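PDB 3B7M: cellulase from Rhodothermus marinus, which hydrolyses internal beta-1,4-glucosidic bonds of cellulose, as an endoglucanase of glycoside hydrolase family 12. Local coordinates for residues A[61-66]-A[190-195]; A[78-83]-A[211-216]. All blocks are in the same frame, centred on the assembly; numbering follows the deposited sequence.

How the contacts relate
Contact 1 lies in one sheet of the sandwich and contact 2 in the other, each pairing two antiparallel strands. From the N terminus the chain reaches strand 61-65, then strand 78-85 of the opposing sheet; much later it returns through strand 189-199 and finally strand 207-215. Contact 1 closes a loop of 123 residues by joining the first and third of these strands, and contact 2 one of 127 by joining the second and fourth, so the two closures cross instead of nesting. Their centres lie about 10 Å apart. Between the sheets Ile-62 and Thr-195 pack on Phe-211, Ile-66 on Val-215, and Thr-195 also on Trp-82.

Contact 1: residues A[61-66]-A[190-195]; sequences NIQFAI and LLSVQT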
# COMPACT_ATOMS: atom_id res chain seq x y z
N ASN A 61 3.94 3.58 6.33
CA ASN A 61 4.13 3.42 4.89
C ASN A 61 5.12 4.40 4.29
O ASN A 61 5.42 5.43 4.88
CB ASN A 61 2.78 3.51 4.17
CG ASN A 61 2.21 4.91 4.17
OD1 ASN A 61 2.44 5.68 3.24
ND2 ASN A 61 1.48 5.27 5.22
N ILE A 62 5.62 4.06 3.11
CA ILE A 62 6.36 5.02 2.30
C ILE A 62 5.53 5.34 1.06
O ILE A 62 4.97 4.43 0.44
CB ILE A 62 7.79 4.52 1.95
CG1 ILE A 62 8.54 5.55 1.09
CG2 ILE A 62 7.74 3.11 1.33
CD1 ILE A 62 10.08 5.33 1.06
N GLN A 63 5.43 6.62 0.72
CA GLN A 63 4.50 7.08 -0.31
C GLN A 63 5.20 7.89 -1.38
O GLN A 63 6.07 8.70 -1.06
CB GLN A 63 3.40 7.96 0.34
CG GLN A 63 2.43 8.54 -0.66
CD GLN A 63 1.50 9.59 -0.07
OE1 GLN A 63 0.33 9.32 0.18
NE2 GLN A 63 2.01 10.81 0.11
N PHE A 64 4.82 7.66 -2.64
CA PHE A 64 5.17 8.53 -3.76
C PHE A 64 3.88 9.22 -4.20
O PHE A 64 2.94 8.55 -4.63
CB PHE A 64 5.79 7.73 -4.93
CG PHE A 64 6.08 8.56 -6.16
CD1 PHE A 64 7.02 9.60 -6.13
CD2 PHE A 64 5.44 8.29 -7.38
CE1 PHE A 64 7.30 10.36 -7.27
CE2 PHE A 64 5.70 9.05 -8.53
CZ PHE A 64 6.63 10.09 -8.48
N ALA A 65 3.83 10.54 -4.03
CA ALA A 65 2.70 11.33 -4.52
C ALA A 65 3.03 11.71 -5.95
O ALA A 65 4.15 12.15 -6.23
CB ALA A 65 2.51 12.57 -3.66
N ILE A 66 2.09 11.49 -6.86
CA ILE A 66 2.31 11.85 -8.26
C ILE A 66 2.49 13.38 -8.34
O ILE A 66 1.67 14.13 -7.82
CB ILE A 66 1.17 11.33 -9.20
CG1 ILE A 66 0.87 9.84 -8.97
CG2 ILE A 66 1.47 11.62 -10.67
CD1 ILE A 66 2.01 8.86 -9.24
N LEU A 190 -4.55 8.91 -11.20
CA LEU A 190 -3.70 8.20 -10.27
C LEU A 190 -3.05 9.22 -9.34
O LEU A 190 -2.26 10.05 -9.78
CB LEU A 190 -2.62 7.43 -11.04
CG LEU A 190 -1.48 6.73 -10.29
CD1 LEU A 190 -1.99 5.83 -9.21
CD2 LEU A 190 -0.64 5.94 -11.26
N LEU A 191 -3.38 9.16 -8.05
CA LEU A 191 -2.93 10.16 -7.08
C LEU A 191 -1.63 9.82 -6.37
O LEU A 191 -0.75 10.69 -6.20
CB LEU A 191 -4.03 10.41 -6.05
CG LEU A 191 -5.36 11.03 -6.51
CD1 LEU A 191 -6.23 11.31 -5.31
CD2 LEU A 191 -5.15 12.31 -7.31
N SER A 192 -1.51 8.58 -5.90
CA SER A 192 -0.34 8.17 -5.14
C SER A 192 -0.13 6.67 -5.14
O SER A 192 -1.07 5.90 -5.41
CB SER A 192 -0.45 8.66 -3.69
OG SER A 192 -1.65 8.21 -3.10
N VAL A 193 1.10 6.28 -4.82
CA VAL A 193 1.47 4.88 -4.68
C VAL A 193 2.17 4.77 -3.35
O VAL A 193 3.18 5.46 -3.12
CB VAL A 193 2.45 4.42 -5.77
CG1 VAL A 193 2.96 2.99 -5.46
CG2 VAL A 193 1.80 4.49 -7.16
N GLN A 194 1.66 3.90 -2.48
CA GLN A 194 2.27 3.67 -1.17
C GLN A 194 2.56 2.20 -1.00
O GLN A 194 1.87 1.37 -1.59
CB GLN A 194 1.30 4.04 -0.05
CG GLN A 194 0.50 5.30 -0.26
CD GLN A 194 -0.41 5.57 0.89
OE1 GLN A 194 -1.25 4.75 1.23
NE2 GLN A 194 -0.26 6.72 1.50
N THR A 195 3.55 1.87 -0.16
CA THR A 195 3.66 0.51 0.34
C THR A 195 4.05 0.54 1.82
O THR A 195 4.65 1.51 2.29
CB THR A 195 4.65 -0.33 -0.46
OG1 THR A 195 4.38 -1.72 -0.23
CG2 THR A 195 6.11 -0.00 -0.06
O HOH W 1 -1.15 13.44 -6.09
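The side-chain amides of Gln-63 and Gln-194 run alongside each other in the same direction from a non-hydrogen-bonded pair, with their planes 30° apart. CG of Gln-63 lies beside CG of Gln-194 at 3.8 Å, and at the ends NE2 of Gln-194 donates to OE1 of Gln-63 over 3.0 Å. The bond is bent: the donor sits above the carbonyl plane of Gln-63 rather than on a lone pair. A third amide, that of Asn-61, crosses Gln-194 obliquely with the planes 46° apart; its OD1 comes within 3.4 Å of Gln-194 NE2 at too poor an angle to bond, while its ND2 is engaged by the carbonyl of Tyr-59.

Across the sheet from these amides, CG2 of Ile-62 meets CG2 of Thr-195 at 3.8 Å. With CG1 anti to the backbone N (chi1 180°), Ile-62 turns its longer branch away from Thr-195, toward Phe-211 of the facing sheet. The antiparallel backbones are joined by straighter bonds, such as Phe-64 N to Val-193 O at 2.8 Å. Beyond them Ile-66 N reaches Leu-191 O, which also accepts from a water at 2.8 Å.

The contact thus has two chemistries: a face of amides, the two glutamines partly exposed and Asn-61 buried, joined by one bent side-chain bond, and a buried, mostly apolar face packed against the other sheet, with regular main-chain bonds between them.

Contact 2: residues A[78-83]-A[211-216]; sequences VRTSWT and FSVTVQ
The carbonyl oxygen of Ser-212 is gripped by two donors from the neighbouring strand. The hydroxyl OG1 of Thr-80 gives it a short bond of 2.7 Å, and the backbone N of Ser-81 a second of 3.0 Å; both donors are tilted from the carbonyl plane, by 21° and 28°. Thr-80 can reach it because OG1 stands anti to its own backbone N (chi1 -167°), leaning toward strand 211-215. The same hydroxyl is hydrogen-bonded to Tyr-96 OH of the facing sheet, so a buried polar atom is satisfied from both layers.

Farther along, Arg-79 and Thr-214 form a hydrogen-bonded pair, joined in both directions by their main chains, with Thr-214 N to Arg-79 O at 2.8 Å. The guanidinium of Arg-79 leads away from this pair to a salt bridge with Asp-77 and to the carbonyl of Glu-168.

On the inner face, CG1 of Val-78 lies beside CG2 of Val-215 at 4.1 Å, the two side chains rising together from the sheet. At the other end Trp-82 and Phe-211 lean across one another, CD1 of Trp-82 coming to the edge of the Phe-211 ring near its plane and 4.1 Å from Phe-211 CB. Trp-82 NE1 is held by Ser-208 OG.

Val-213 and the two aromatic rings pack on strand 189-199 of the second sheet, while Val-78 on the same face meets Leu-171 of helix 171-181; serines, Arg-79 and Thr-214 lie on the reverse. This is in keeping with the beta-jelly-roll sandwich of family 12 glycoside hydrolases, where two sheets pack face to face.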
# COMPACT_ATOMS: atom_id res chain seq x y z
N VAL A 78 4.24 2.06 -15.30
CA VAL A 78 4.30 2.21 -13.85
C VAL A 78 5.06 1.03 -13.26
O VAL A 78 4.61 -0.11 -13.36
CB VAL A 78 2.90 2.33 -13.17
CG1 VAL A 78 3.04 2.64 -11.68
CG2 VAL A 78 2.04 3.41 -13.84
N ARG A 79 6.22 1.30 -12.67
CA ARG A 79 7.08 0.26 -12.12
C ARG A 79 7.42 0.54 -10.66
O ARG A 79 7.43 1.70 -10.24
CB ARG A 79 8.39 0.18 -12.90
CG ARG A 79 8.22 -0.16 -14.36
CD ARG A 79 8.22 -1.64 -14.60
NE ARG A 79 7.67 -1.94 -15.92
CZ ARG A 79 7.65 -3.14 -16.48
NH1 ARG A 79 8.15 -4.19 -15.84
NH2 ARG A 79 7.13 -3.28 -17.70
N THR A 80 7.70 -0.51 -9.91
CA THR A 80 8.09 -0.39 -8.52
C THR A 80 8.97 -1.55 -8.05
O THR A 80 8.81 -2.70 -8.49
CB THR A 80 6.85 -0.26 -7.62
OG1 THR A 80 7.25 0.16 -6.32
CG2 THR A 80 6.07 -1.58 -7.54
N SER A 81 9.91 -1.25 -7.15
CA SER A 81 10.67 -2.27 -6.43
C SER A 81 10.54 -2.08 -4.92
O SER A 81 10.32 -0.97 -4.44
CB SER A 81 12.15 -2.25 -6.86
OG SER A 81 12.25 -2.28 -8.27
N TRP A 82 10.66 -3.17 -4.18
CA TRP A 82 10.53 -3.14 -2.73
C TRP A 82 11.06 -4.43 -2.12
O TRP A 82 10.92 -5.51 -2.70
CB TRP A 82 9.06 -2.92 -2.35
CG TRP A 82 8.84 -2.64 -0.91
CD1 TRP A 82 9.56 -1.78 -0.12
CD2 TRP A 82 7.80 -3.18 -0.07
NE1 TRP A 82 9.04 -1.77 1.16
CE2 TRP A 82 7.97 -2.62 1.22
CE3 TRP A 82 6.75 -4.09 -0.29
CZ2 TRP A 82 7.13 -2.93 2.29
CZ3 TRP A 82 5.91 -4.40 0.78
CH2 TRP A 82 6.10 -3.82 2.06
N THR A 83 11.68 -4.32 -0.95
CA THR A 83 12.04 -5.50 -0.19
C THR A 83 11.53 -5.36 1.23
O THR A 83 11.79 -4.37 1.89
CB THR A 83 13.56 -5.74 -0.18
OG1 THR A 83 14.05 -5.73 -1.52
CG2 THR A 83 13.90 -7.11 0.46
N PHE A 211 12.78 0.92 -1.54
CA PHE A 211 11.58 1.30 -2.27
C PHE A 211 11.91 2.22 -3.43
O PHE A 211 12.73 3.14 -3.31
CB PHE A 211 10.60 1.96 -1.33
CG PHE A 211 9.33 2.43 -1.98
CD1 PHE A 211 8.33 1.52 -2.34
CD2 PHE A 211 9.11 3.80 -2.17
CE1 PHE A 211 7.13 1.97 -2.91
CE2 PHE A 211 7.91 4.26 -2.74
CZ PHE A 211 6.91 3.35 -3.10
N SER A 212 11.24 1.96 -4.55
CA SER A 212 11.39 2.75 -5.76
C SER A 212 10.07 2.74 -6.54
O SER A 212 9.42 1.69 -6.62
CB SER A 212 12.49 2.11 -6.60
OG SER A 212 12.67 2.84 -7.79
N VAL A 213 9.66 3.89 -7.08
CA VAL A 213 8.50 3.94 -8.00
C VAL A 213 8.78 4.82 -9.21
O VAL A 213 9.26 5.94 -9.07
CB VAL A 213 7.17 4.42 -7.34
CG1 VAL A 213 5.98 4.18 -8.27
CG2 VAL A 213 6.91 3.69 -6.08
N THR A 214 8.46 4.31 -10.40
CA THR A 214 8.62 5.05 -11.64
C THR A 214 7.25 5.21 -12.27
O THR A 214 6.54 4.23 -12.47
CB THR A 214 9.55 4.30 -12.60
OG1 THR A 214 10.87 4.29 -12.06
CG2 THR A 214 9.59 5.00 -13.96
N VAL A 215 6.87 6.45 -12.57
CA VAL A 215 5.58 6.70 -13.23
C VAL A 215 5.81 7.51 -14.50
O VAL A 215 6.18 8.69 -14.43
CB VAL A 215 4.56 7.39 -12.28
CG1 VAL A 215 3.26 7.70 -13.01
CG2 VAL A 215 4.28 6.52 -11.05
N GLN A 216 5.62 6.87 -15.65
CA GLN A 216 5.77 7.50 -16.96
C GLN A 216 4.46 7.43 -17.74
O GLN A 216 3.65 6.50 -17.58
CB GLN A 216 6.89 6.84 -17.76
CG GLN A 216 8.28 7.40 -17.47
CD GLN A 216 9.34 6.87 -18.43
OE1 GLN A 216 9.86 7.62 -19.28
NE2 GLN A 216 9.65 5.58 -18.32
OXT GLN A 216 4.19 8.30 -18.57